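Local coordinates for ATP:cob(I)alamin adenosyltransferase (Salmonella enterica subsp. enterica serovar Livingstone, PDB 5CX7), which probably adenosylates cob(I)alamin to supply the cofactor of propanediol dehydratase, and here binds a heme shared between two subunits, at residues Asp16-Arg27 with Ile133-Ile141; Leu56-Ala67 with Gly119-Asp130. One frame throughout, in Å; residues are numbered along the deposited sequence.

Contact 1: Asp16-Arg27 with Ile133-Ile141; sequences DLHQLTRAAVER and IAQTAIAAI. With HEM (protoporphyrin IX containing Fe), chain B.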
loop_
_atom_site.group_PDB
_atom_site.type_symbol
_atom_site.label_atom_id
_atom_site.label_comp_id
_atom_site.label_asym_id
_atom_site.label_seq_id
_atom_site.Cartn_x
_atom_site.Cartn_y
_atom_site.Cartn_z
ATOM N N ASP E 16 -31.387 -2.054 -16.546
ATOM C CA ASP E 16 -30.652 -3.281 -16.130
ATOM C C ASP E 16 -30.058 -3.133 -14.728
ATOM O O ASP E 16 -30.153 -4.023 -13.917
ATOM C CB ASP E 16 -29.501 -3.598 -17.076
ATOM C CG ASP E 16 -29.953 -4.039 -18.467
ATOM O OD1 ASP E 16 -30.930 -4.794 -18.573
ATOM O OD2 ASP E 16 -29.183 -3.856 -19.461
ATOM N N LEU E 17 -29.362 -2.029 -14.530
ATOM C CA LEU E 17 -28.661 -1.779 -13.252
ATOM C C LEU E 17 -29.661 -1.675 -12.119
ATOM O O LEU E 17 -29.444 -2.203 -11.034
ATOM C CB LEU E 17 -27.862 -0.460 -13.352
ATOM C CG LEU E 17 -26.690 -0.488 -14.353
ATOM C CD1 LEU E 17 -26.131 0.919 -14.571
ATOM C CD2 LEU E 17 -25.591 -1.463 -13.990
ATOM N N HIS E 18 -30.725 -0.904 -12.353
ATOM C CA HIS E 18 -31.734 -0.680 -11.385
ATOM C C HIS E 18 -32.404 -1.981 -10.959
ATOM O O HIS E 18 -32.600 -2.186 -9.775
ATOM C CB HIS E 18 -32.758 0.354 -11.901
ATOM C CG HIS E 18 -33.635 0.891 -10.815
ATOM N ND1 HIS E 18 -34.887 0.373 -10.552
ATOM C CD2 HIS E 18 -33.426 1.860 -9.885
ATOM C CE1 HIS E 18 -35.425 0.997 -9.516
ATOM N NE2 HIS E 18 -34.556 1.881 -9.122
ATOM N N GLN E 19 -32.782 -2.796 -11.922
ATOM C CA GLN E 19 -33.453 -4.065 -11.682
ATOM C C GLN E 19 -32.571 -5.073 -11.018
ATOM O O GLN E 19 -33.027 -5.750 -10.126
ATOM C CB GLN E 19 -34.095 -4.671 -12.955
ATOM C CG GLN E 19 -35.214 -3.793 -13.460
ATOM C CD GLN E 19 -36.257 -3.520 -12.375
ATOM O OE1 GLN E 19 -36.960 -4.442 -11.977
ATOM N NE2 GLN E 19 -36.403 -2.274 -11.940
ATOM N N LEU E 20 -31.302 -5.135 -11.416
ATOM C CA LEU E 20 -30.365 -6.011 -10.747
ATOM C C LEU E 20 -30.273 -5.664 -9.290
ATOM O O LEU E 20 -30.342 -6.569 -8.444
ATOM C CB LEU E 20 -28.956 -5.913 -11.350
ATOM C CG LEU E 20 -28.683 -6.645 -12.653
ATOM C CD1 LEU E 20 -27.367 -6.198 -13.274
ATOM C CD2 LEU E 20 -28.704 -8.148 -12.464
ATOM N N THR E 21 -30.131 -4.397 -9.008
ATOM C CA THR E 21 -29.924 -3.906 -7.661
ATOM C C THR E 21 -31.161 -4.100 -6.762
ATOM O O THR E 21 -31.112 -4.682 -5.685
ATOM C CB THR E 21 -29.506 -2.474 -7.651
ATOM O OG1 THR E 21 -28.353 -2.277 -8.467
ATOM C CG2 THR E 21 -29.148 -2.054 -6.219
ATOM N N ARG E 22 -32.297 -3.695 -7.268
ATOM C CA ARG E 22 -33.549 -3.974 -6.598
ATOM C C ARG E 22 -33.822 -5.427 -6.344
ATOM O O ARG E 22 -34.247 -5.762 -5.272
ATOM C CB ARG E 22 -34.633 -3.402 -7.433
ATOM C CG ARG E 22 -36.000 -3.444 -6.855
ATOM C CD ARG E 22 -37.050 -2.621 -7.618
ATOM N NE ARG E 22 -38.292 -2.927 -6.925
ATOM C CZ ARG E 22 -39.508 -2.574 -7.348
ATOM N NH1 ARG E 22 -39.675 -1.841 -8.442
ATOM N NH2 ARG E 22 -40.555 -2.975 -6.669
ATOM N N ALA E 23 -33.681 -6.276 -7.357
ATOM C CA ALA E 23 -33.948 -7.700 -7.194
ATOM C C ALA E 23 -32.983 -8.320 -6.202
ATOM O O ALA E 23 -33.395 -9.199 -5.433
ATOM C CB ALA E 23 -33.844 -8.431 -8.509
ATOM N N ALA E 24 -31.710 -7.882 -6.188
ATOM C CA ALA E 24 -30.771 -8.428 -5.224
ATOM C C ALA E 24 -31.212 -8.061 -3.830
ATOM O O ALA E 24 -31.248 -8.907 -2.922
ATOM C CB ALA E 24 -29.325 -7.925 -5.474
ATOM N N VAL E 25 -31.520 -6.801 -3.597
ATOM C CA VAL E 25 -31.937 -6.349 -2.267
ATOM C C VAL E 25 -33.234 -7.039 -1.818
ATOM O O VAL E 25 -33.355 -7.491 -0.666
ATOM C CB VAL E 25 -32.107 -4.827 -2.253
ATOM C CG1 VAL E 25 -32.829 -4.309 -1.002
ATOM C CG2 VAL E 25 -30.760 -4.129 -2.357
ATOM N N GLU E 26 -34.217 -7.131 -2.726
ATOM C CA GLU E 26 -35.475 -7.850 -2.419
ATOM C C GLU E 26 -35.215 -9.310 -1.985
ATOM O O GLU E 26 -35.795 -9.792 -1.013
ATOM C CB GLU E 26 -36.460 -7.778 -3.600
ATOM C CG GLU E 26 -37.065 -6.369 -3.684
ATOM C CD GLU E 26 -37.976 -6.157 -4.894
ATOM O OE1 GLU E 26 -38.130 -7.107 -5.719
ATOM O OE2 GLU E 26 -38.509 -5.033 -5.038
ATOM N N ARG E 27 -34.387 -10.019 -2.728
ATOM C CA ARG E 27 -34.059 -11.378 -2.391
ATOM C C ARG E 27 -33.324 -11.488 -1.039
ATOM O O ARG E 27 -33.633 -12.385 -0.227
ATOM C CB ARG E 27 -33.215 -12.046 -3.510
ATOM C CG ARG E 27 -32.890 -13.504 -3.286
ATOM C CD ARG E 27 -34.200 -14.298 -3.020
ATOM N NE ARG E 27 -33.889 -15.698 -2.853
ATOM C CZ ARG E 27 -34.695 -16.598 -2.271
ATOM N NH1 ARG E 27 -35.890 -16.248 -1.803
ATOM N NH2 ARG E 27 -34.277 -17.884 -2.113
ATOM N N ILE E 133 -28.780 -14.976 -3.965
ATOM C CA ILE E 133 -29.098 -13.568 -4.227
ATOM C C ILE E 133 -28.629 -13.069 -5.597
ATOM O O ILE E 133 -29.418 -12.487 -6.310
ATOM C CB ILE E 133 -28.566 -12.671 -3.115
ATOM C CG1 ILE E 133 -29.283 -12.996 -1.764
ATOM C CG2 ILE E 133 -28.715 -11.204 -3.430
ATOM C CD1 ILE E 133 -28.505 -12.588 -0.531
ATOM N N ALA E 134 -27.380 -13.383 -5.941
ATOM C CA ALA E 134 -26.831 -13.012 -7.208
ATOM C C ALA E 134 -27.620 -13.651 -8.367
ATOM O O ALA E 134 -27.951 -12.975 -9.317
ATOM C CB ALA E 134 -25.368 -13.415 -7.281
ATOM N N GLN E 135 -27.873 -14.930 -8.281
ATOM C CA GLN E 135 -28.622 -15.647 -9.333
ATOM C C GLN E 135 -30.039 -15.123 -9.506
ATOM O O GLN E 135 -30.514 -14.967 -10.619
ATOM C CB GLN E 135 -28.678 -17.144 -9.049
ATOM C CG GLN E 135 -27.352 -17.867 -9.223
ATOM C CD GLN E 135 -27.315 -19.167 -8.401
ATOM O OE1 GLN E 135 -28.317 -19.629 -7.925
ATOM N NE2 GLN E 135 -26.131 -19.729 -8.225
ATOM N N THR E 136 -30.687 -14.838 -8.404
ATOM C CA THR E 136 -32.046 -14.263 -8.419
ATOM C C THR E 136 -32.033 -12.920 -9.122
ATOM O O THR E 136 -32.934 -12.627 -9.899
ATOM C CB THR E 136 -32.606 -14.140 -6.967
ATOM O OG1 THR E 136 -32.588 -15.417 -6.358
ATOM C CG2 THR E 136 -34.052 -13.593 -6.945
ATOM N N ALA E 137 -31.049 -12.064 -8.809
ATOM C CA ALA E 137 -30.984 -10.735 -9.377
ATOM C C ALA E 137 -30.749 -10.842 -10.867
ATOM O O ALA E 137 -31.400 -10.128 -11.636
ATOM C CB ALA E 137 -29.872 -9.946 -8.726
ATOM N N ILE E 138 -29.876 -11.753 -11.272
ATOM C CA ILE E 138 -29.544 -11.935 -12.659
ATOM C C ILE E 138 -30.752 -12.420 -13.485
ATOM O O ILE E 138 -30.971 -11.956 -14.592
ATOM C CB ILE E 138 -28.360 -12.869 -12.810
ATOM C CG1 ILE E 138 -27.061 -12.127 -12.361
ATOM C CG2 ILE E 138 -28.171 -13.343 -14.242
ATOM C CD1 ILE E 138 -25.905 -13.078 -12.036
ATOM N N ALA E 139 -31.526 -13.312 -12.901
ATOM C CA ALA E 139 -32.782 -13.785 -13.506
ATOM C C ALA E 139 -33.785 -12.652 -13.712
ATOM O O ALA E 139 -34.637 -12.784 -14.577
ATOM C CB ALA E 139 -33.378 -14.928 -12.677
ATOM N N ALA E 140 -33.725 -11.551 -12.941
ATOM C CA ALA E 140 -34.653 -10.432 -13.101
ATOM C C ALA E 140 -34.423 -9.642 -14.382
ATOM O O ALA E 140 -35.268 -8.864 -14.768
ATOM C CB ALA E 140 -34.595 -9.485 -11.910
ATOM N N ILE E 141 -33.278 -9.795 -15.025
ATOM C CA ILE E 141 -33.060 -9.089 -16.244
ATOM C C ILE E 141 -32.745 -9.937 -17.390
ATOM O O ILE E 141 -32.500 -9.304 -18.327
ATOM C CB ILE E 141 -31.936 -7.976 -16.162
ATOM C CG1 ILE E 141 -30.550 -8.557 -15.862
ATOM C CG2 ILE E 141 -32.304 -6.955 -15.072
ATOM C CD1 ILE E 141 -29.401 -7.583 -16.185
HETATM C CHA HEM B . -37.835 3.893 -9.006
HETATM C CHB HEM B . -33.252 5.504 -9.325
HETATM C CHC HEM B . -32.100 1.991 -6.212
HETATM C CHD HEM B . -36.707 0.742 -5.620
HETATM C C1A HEM B . -36.703 4.555 -9.358
HETATM C C2A HEM B . -36.649 5.519 -10.374
HETATM C C3A HEM B . -35.358 5.964 -10.466
HETATM C C4A HEM B . -34.594 5.315 -9.500
HETATM C CMA HEM B . -34.816 6.991 -11.446
HETATM C CAA HEM B . -37.793 5.976 -11.271
HETATM C CBA HEM B . -37.635 5.175 -12.590
HETATM C CGA HEM B . -38.940 4.810 -13.254
HETATM O O1A HEM B . -39.318 5.477 -14.254
HETATM O O2A HEM B . -39.611 3.838 -12.815
HETATM C C1B HEM B . -32.525 4.693 -8.479
HETATM C C2B HEM B . -31.140 4.780 -8.328
HETATM C C3B HEM B . -30.800 3.794 -7.451
HETATM C C4B HEM B . -32.041 3.070 -7.082
HETATM C CMB HEM B . -30.267 5.816 -9.048
HETATM C CAB HEM B . -29.408 3.586 -7.007
HETATM C CBB HEM B . -28.948 2.708 -6.147
HETATM C C1C HEM B . -33.234 1.322 -5.784
HETATM C C2C HEM B . -33.232 0.232 -4.861
HETATM C C3C HEM B . -34.583 -0.115 -4.692
HETATM C C4C HEM B . -35.344 0.775 -5.528
HETATM C CMC HEM B . -32.006 -0.417 -4.195
HETATM C CAC HEM B . -35.254 -1.167 -3.858
HETATM C CBC HEM B . -34.674 -2.016 -3.047
HETATM C C1D HEM B . -37.352 1.547 -6.532
HETATM C C2D HEM B . -38.805 1.392 -6.636
HETATM C C3D HEM B . -39.162 2.257 -7.609
HETATM C C4D HEM B . -37.907 2.936 -8.039
HETATM C CMD HEM B . -39.673 0.457 -5.808
HETATM C CAD HEM B . -40.593 2.512 -8.095
HETATM C CBD HEM B . -41.244 1.335 -8.827
HETATM C CGD HEM B . -41.430 1.582 -10.309
HETATM O O1D HEM B . -42.563 1.379 -10.859
HETATM O O2D HEM B . -40.438 1.949 -10.990
HETATM N NA HEM B . -35.410 4.419 -8.844
HETATM N NB HEM B . -33.001 3.694 -7.738
HETATM N NC HEM B . -34.506 1.592 -6.215
HETATM N ND HEM B . -36.846 2.473 -7.395
HETATM FE FE HEM B . -34.994 3.065 -7.597
#
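R22 NE forms a 2.8 Å salt bridge to E26 OE2 from above the carboxylate plane, while the extended R22 lays one guanidinium face over a heme methyl, R22 CZ 3.4 Å from heme CMD. On the same side of helix 14-31, H18 NE2 coordinates the iron at 2.0 Å, and H18 of a second subunit supplies the other histidine ligand. On the far side the methyl of A137 lies against L20 O, CB to O 3.4 Å. Alanines bring the backbones close: A23 CB lies 3.6 Å from A140 CB, and the CA atoms of A24 and A137 are 4.8 Å apart. These are the first and last helices of the chain, in an HbpS-like fold of the GAF clan, lying on one face of its antiparallel sheet; segments 16-27 and 133-139 cross at 139°. At the N-terminal end of 16-27, chi1 of I141 (63°) turns CG1 toward L20, and an extended chi2 lets CD1 cross the leucine, 3.7 Å from L20 CG. At the other end R27 bends at chi2 and crosses T136, R27 CG lying 3.6 Å from T136 OG1, which is hydrogen-bonded to D132 O; the R27 guanidinium forms a salt bridge with D132.

Contact 2: Leu56-Ala67 with Gly119-Asp130; sequences LLVSSELAPKKA and GLGISGGSVEQD. With GOL (glycerol), chain C.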
loop_
_atom_site.group_PDB
_atom_site.type_symbol
_atom_site.label_atom_id
_atom_site.label_comp_id
_atom_site.label_asym_id
_atom_site.label_seq_id
_atom_site.Cartn_x
_atom_site.Cartn_y
_atom_site.Cartn_z
ATOM N N LEU E 56 -22.351 -7.206 7.061
ATOM C CA LEU E 56 -20.995 -7.418 7.625
ATOM C C LEU E 56 -20.079 -6.375 7.054
ATOM O O LEU E 56 -20.075 -6.163 5.824
ATOM C CB LEU E 56 -20.446 -8.768 7.232
ATOM C CG LEU E 56 -21.102 -10.019 7.793
ATOM C CD1 LEU E 56 -20.415 -11.284 7.244
ATOM C CD2 LEU E 56 -21.095 -10.054 9.300
ATOM N N LEU E 57 -19.220 -5.789 7.895
ATOM C CA LEU E 57 -18.262 -4.808 7.353
ATOM C C LEU E 57 -17.361 -5.325 6.264
ATOM O O LEU E 57 -17.111 -4.595 5.290
ATOM C CB LEU E 57 -17.374 -4.171 8.427
ATOM C CG LEU E 57 -17.951 -3.359 9.577
ATOM C CD1 LEU E 57 -16.805 -2.827 10.419
ATOM C CD2 LEU E 57 -18.766 -2.205 9.020
ATOM N N VAL E 58 -16.920 -6.551 6.366
ATOM C CA VAL E 58 -16.104 -7.199 5.307
ATOM C C VAL E 58 -16.745 -7.178 3.920
ATOM O O VAL E 58 -16.072 -7.119 2.910
ATOM C CB VAL E 58 -15.627 -8.611 5.610
ATOM C CG1 VAL E 58 -14.710 -8.633 6.824
ATOM C CG2 VAL E 58 -16.796 -9.606 5.743
ATOM N N SER E 59 -18.091 -7.281 3.899
ATOM C CA SER E 59 -18.821 -7.285 2.630
ATOM C C SER E 59 -18.707 -6.021 1.787
ATOM O O SER E 59 -18.789 -6.090 0.554
ATOM C CB SER E 59 -20.329 -7.570 2.933
ATOM O OG SER E 59 -20.349 -8.831 3.578
ATOM N N SER E 60 -18.410 -4.890 2.423
ATOM C CA SER E 60 -18.042 -3.633 1.709
ATOM C C SER E 60 -16.839 -3.783 0.774
ATOM O O SER E 60 -16.745 -3.092 -0.236
ATOM C CB SER E 60 -17.835 -2.453 2.671
ATOM O OG SER E 60 -19.082 -2.186 3.310
ATOM N N GLU E 61 -15.939 -4.675 1.123
ATOM C CA GLU E 61 -14.727 -4.949 0.298
ATOM C C GLU E 61 -14.947 -6.174 -0.558
ATOM O O GLU E 61 -14.631 -6.148 -1.733
ATOM C CB GLU E 61 -13.520 -5.107 1.253
ATOM C CG GLU E 61 -12.208 -5.394 0.551
ATOM C CD GLU E 61 -10.984 -5.150 1.412
ATOM O OE1 GLU E 61 -11.104 -4.652 2.574
ATOM O OE2 GLU E 61 -9.853 -5.522 0.957
ATOM N N LEU E 62 -15.570 -7.221 0.025
ATOM C CA LEU E 62 -15.749 -8.459 -0.725
ATOM C C LEU E 62 -16.736 -8.375 -1.903
ATOM O O LEU E 62 -16.452 -8.930 -2.999
ATOM C CB LEU E 62 -16.215 -9.633 0.181
ATOM C CG LEU E 62 -15.244 -10.087 1.227
ATOM C CD1 LEU E 62 -15.886 -11.058 2.153
ATOM C CD2 LEU E 62 -13.936 -10.652 0.653
ATOM N N ALA E 63 -17.827 -7.645 -1.753
ATOM C CA ALA E 63 -18.793 -7.571 -2.892
ATOM C C ALA E 63 -18.201 -6.897 -4.178
ATOM O O ALA E 63 -18.278 -7.499 -5.265
ATOM C CB ALA E 63 -20.128 -6.950 -2.491
ATOM N N PRO E 64 -17.543 -5.706 -4.054
ATOM C CA PRO E 64 -16.985 -5.122 -5.269
ATOM C C PRO E 64 -15.867 -5.965 -5.819
ATOM O O PRO E 64 -15.688 -6.055 -7.064
ATOM C CB PRO E 64 -16.461 -3.751 -4.830
ATOM C CG PRO E 64 -17.125 -3.504 -3.487
ATOM C CD PRO E 64 -17.552 -4.769 -2.909
ATOM N N LYS E 65 -15.093 -6.566 -4.946
ATOM C CA LYS E 65 -14.046 -7.514 -5.433
ATOM C C LYS E 65 -14.599 -8.690 -6.202
ATOM O O LYS E 65 -14.010 -9.145 -7.197
ATOM C CB LYS E 65 -13.142 -7.983 -4.284
ATOM C CG LYS E 65 -12.228 -6.813 -3.813
ATOM C CD LYS E 65 -11.364 -7.249 -2.680
ATOM C CE LYS E 65 -10.244 -6.143 -2.487
ATOM N NZ LYS E 65 -9.278 -6.589 -1.485
ATOM N N LYS E 66 -15.659 -9.288 -5.687
ATOM C CA LYS E 66 -16.293 -10.370 -6.462
ATOM C C LYS E 66 -16.717 -9.959 -7.834
ATOM O O LYS E 66 -16.600 -10.711 -8.822
ATOM C CB LYS E 66 -17.458 -10.976 -5.686
ATOM C CG LYS E 66 -17.088 -11.774 -4.485
ATOM C CD LYS E 66 -18.348 -12.407 -3.828
ATOM C CE LYS E 66 -18.045 -12.876 -2.411
ATOM N NZ LYS E 66 -19.242 -13.438 -1.733
ATOM N N ALA E 67 -17.330 -8.776 -7.927
ATOM C CA ALA E 67 -17.827 -8.275 -9.172
ATOM C C ALA E 67 -16.702 -8.022 -10.127
ATOM O O ALA E 67 -16.752 -8.418 -11.330
ATOM C CB ALA E 67 -18.616 -7.016 -8.949
ATOM N N GLY E 119 -20.216 -7.362 -14.317
ATOM C CA GLY E 119 -20.035 -8.262 -13.228
ATOM C C GLY E 119 -20.894 -7.842 -12.067
ATOM O O GLY E 119 -21.094 -6.662 -11.797
ATOM N N LEU E 120 -21.450 -8.844 -11.410
ATOM C CA LEU E 120 -22.262 -8.620 -10.196
ATOM C C LEU E 120 -21.615 -9.355 -9.050
ATOM O O LEU E 120 -21.279 -10.511 -9.175
ATOM C CB LEU E 120 -23.705 -9.140 -10.421
ATOM C CG LEU E 120 -24.594 -9.210 -9.196
ATOM C CD1 LEU E 120 -25.050 -7.850 -8.825
ATOM C CD2 LEU E 120 -25.807 -10.125 -9.442
ATOM N N GLY E 121 -21.573 -8.716 -7.903
ATOM C CA GLY E 121 -21.063 -9.305 -6.698
ATOM C C GLY E 121 -21.898 -9.059 -5.471
ATOM O O GLY E 121 -22.417 -7.973 -5.261
ATOM N N ILE E 122 -22.080 -10.119 -4.690
ATOM C CA ILE E 122 -22.861 -10.096 -3.467
ATOM C C ILE E 122 -22.045 -10.651 -2.326
ATOM O O ILE E 122 -21.412 -11.673 -2.473
ATOM C CB ILE E 122 -24.128 -11.022 -3.550
ATOM C CG1 ILE E 122 -25.012 -10.642 -4.783
ATOM C CG2 ILE E 122 -24.914 -10.938 -2.274
ATOM C CD1 ILE E 122 -25.643 -9.232 -4.724
ATOM N N SER E 123 -22.095 -9.966 -1.193
ATOM C CA SER E 123 -21.485 -10.458 -0.020
ATOM C C SER E 123 -22.282 -10.054 1.181
ATOM O O SER E 123 -22.861 -8.968 1.252
ATOM C CB SER E 123 -20.008 -9.903 0.141
ATOM O OG SER E 123 -19.420 -10.473 1.324
ATOM N N GLY E 124 -22.234 -10.903 2.192
ATOM C CA GLY E 124 -22.918 -10.636 3.465
ATOM C C GLY E 124 -23.588 -11.815 4.107
ATOM O O GLY E 124 -23.761 -11.864 5.348
ATOM N N GLY E 125 -23.948 -12.791 3.292
ATOM C CA GLY E 125 -24.463 -14.059 3.797
ATOM C C GLY E 125 -23.463 -15.181 3.728
ATOM O O GLY E 125 -22.232 -14.961 3.747
ATOM N N SER E 126 -23.964 -16.407 3.816
ATOM C CA SER E 126 -23.130 -17.567 3.562
ATOM C C SER E 126 -22.788 -17.447 2.093
ATOM O O SER E 126 -23.519 -16.759 1.368
ATOM C CB SER E 126 -23.883 -18.903 3.901
ATOM O OG SER E 126 -25.032 -18.984 3.060
ATOM N N VAL E 127 -21.807 -18.203 1.629
ATOM C CA VAL E 127 -21.480 -18.268 0.253
ATOM C C VAL E 127 -22.728 -18.719 -0.615
ATOM O O VAL E 127 -23.052 -18.118 -1.596
ATOM C CB VAL E 127 -20.336 -19.183 0.007
ATOM C CG1 VAL E 127 -20.143 -19.367 -1.489
ATOM C CG2 VAL E 127 -19.044 -18.585 0.648
ATOM N N GLU E 128 -23.462 -19.682 -0.101
ATOM C CA GLU E 128 -24.700 -20.138 -0.765
ATOM C C GLU E 128 -25.719 -19.039 -0.869
ATOM O O GLU E 128 -26.416 -18.919 -1.872
ATOM C CB GLU E 128 -25.271 -21.369 -0.033
ATOM C CG GLU E 128 -24.399 -22.620 -0.112
ATOM C CD GLU E 128 -23.227 -22.672 0.892
ATOM O OE1 GLU E 128 -23.068 -21.791 1.791
ATOM O OE2 GLU E 128 -22.441 -23.613 0.690
ATOM N N GLN E 129 -25.925 -18.301 0.196
ATOM C CA GLN E 129 -26.897 -17.209 0.178
ATOM C C GLN E 129 -26.504 -16.128 -0.805
ATOM O O GLN E 129 -27.333 -15.602 -1.528
ATOM C CB GLN E 129 -27.123 -16.598 1.552
ATOM C CG GLN E 129 -27.872 -17.479 2.496
ATOM C CD GLN E 129 -27.859 -16.944 3.914
ATOM O OE1 GLN E 129 -26.881 -16.324 4.393
ATOM N NE2 GLN E 129 -28.951 -17.155 4.609
ATOM N N ASP E 130 -25.205 -15.823 -0.855
ATOM C CA ASP E 130 -24.708 -14.817 -1.743
ATOM C C ASP E 130 -24.902 -15.217 -3.205
ATOM O O ASP E 130 -25.347 -14.398 -4.002
ATOM C CB ASP E 130 -23.185 -14.573 -1.519
ATOM C CG ASP E 130 -22.836 -13.944 -0.219
ATOM O OD1 ASP E 130 -23.632 -13.288 0.506
ATOM O OD2 ASP E 130 -21.576 -13.995 0.132
HETATM C C1 GOL C . -18.883 -13.805 1.883
HETATM O O1 GOL C . -19.272 -12.868 0.938
HETATM C C2 GOL C . -19.191 -13.384 3.322
HETATM O O2 GOL C . -20.512 -12.897 3.557
HETATM C C3 GOL C . -18.959 -14.730 3.990
HETATM O O3 GOL C . -19.479 -14.710 5.247
HETATM O O HOH W 1 -24.377 -9.608 6.561
#
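The carboxylate of D130 is engaged at both oxygens: OD2 makes a salt bridge with K66 NZ at 3.0 Å, while OD1 accepts G125 N at 2.8 Å on its syn side, somewhat out of the carboxylate plane. The peptide carbonyl of I122 receives K66 in its own plane, NZ to O 2.9 Å with a C=O...N angle of 151°. K66 reaches both because its chain runs straight beyond CG, and G105 O takes a further bond from the ammonium. A glycerol, probably from the crystallisation liquor, adds its O1 to this group, 2.7 Å from D130 OD2. Two helical turns back, S59 OG and S123 OG share a hydrogen bond of 2.9 Å; S123 points its hydroxyl there with OG anti to the backbone N (chi1 -178°). The helix, kinked at P64, runs nearly antiparallel (154°) to strand 119-123 on the sheet face opposite to helix 127-139. The axes approach to 5.8 Å; G119 and G121, alternate positions facing the helix, have no side chain to hold it off. A63 O stands 3.6 Å from G121 CA, and the methyl of A67 rests on the backbone of G119 to G121. Past the strand, S126 and Q129 form a capping box that starts helix 127-139. On the outer side of helix 59-67, E61 pairs with K65 and with K100 of a third subunit.

Overall arrangement
Helices 14-31 and 127-139 of contact 1 lie on one face of the four-stranded antiparallel sheet and helix 59-72 of contact 2 on the other; helix 127-139 enters contact 2 through D130. The centres are 14 Å apart. Contact 2 is the more deeply buried, close to the centre of the chain, whereas contact 1 is partly buried, with A140 exposed. Their chemistry differs accordingly: between 16-27 and 133-141 the touching is almost wholly apolar, whereas 56-67 meets 119-130 through a charged lysine, serine hydroxyls and bare glycine backbone. Strand 119-123 connects them, since its L120 and I122 turn toward A134, I138 and I133 of contact 1. Subunit partners also differ: heme pairing beside contact 1, a third subunit beside contact 2.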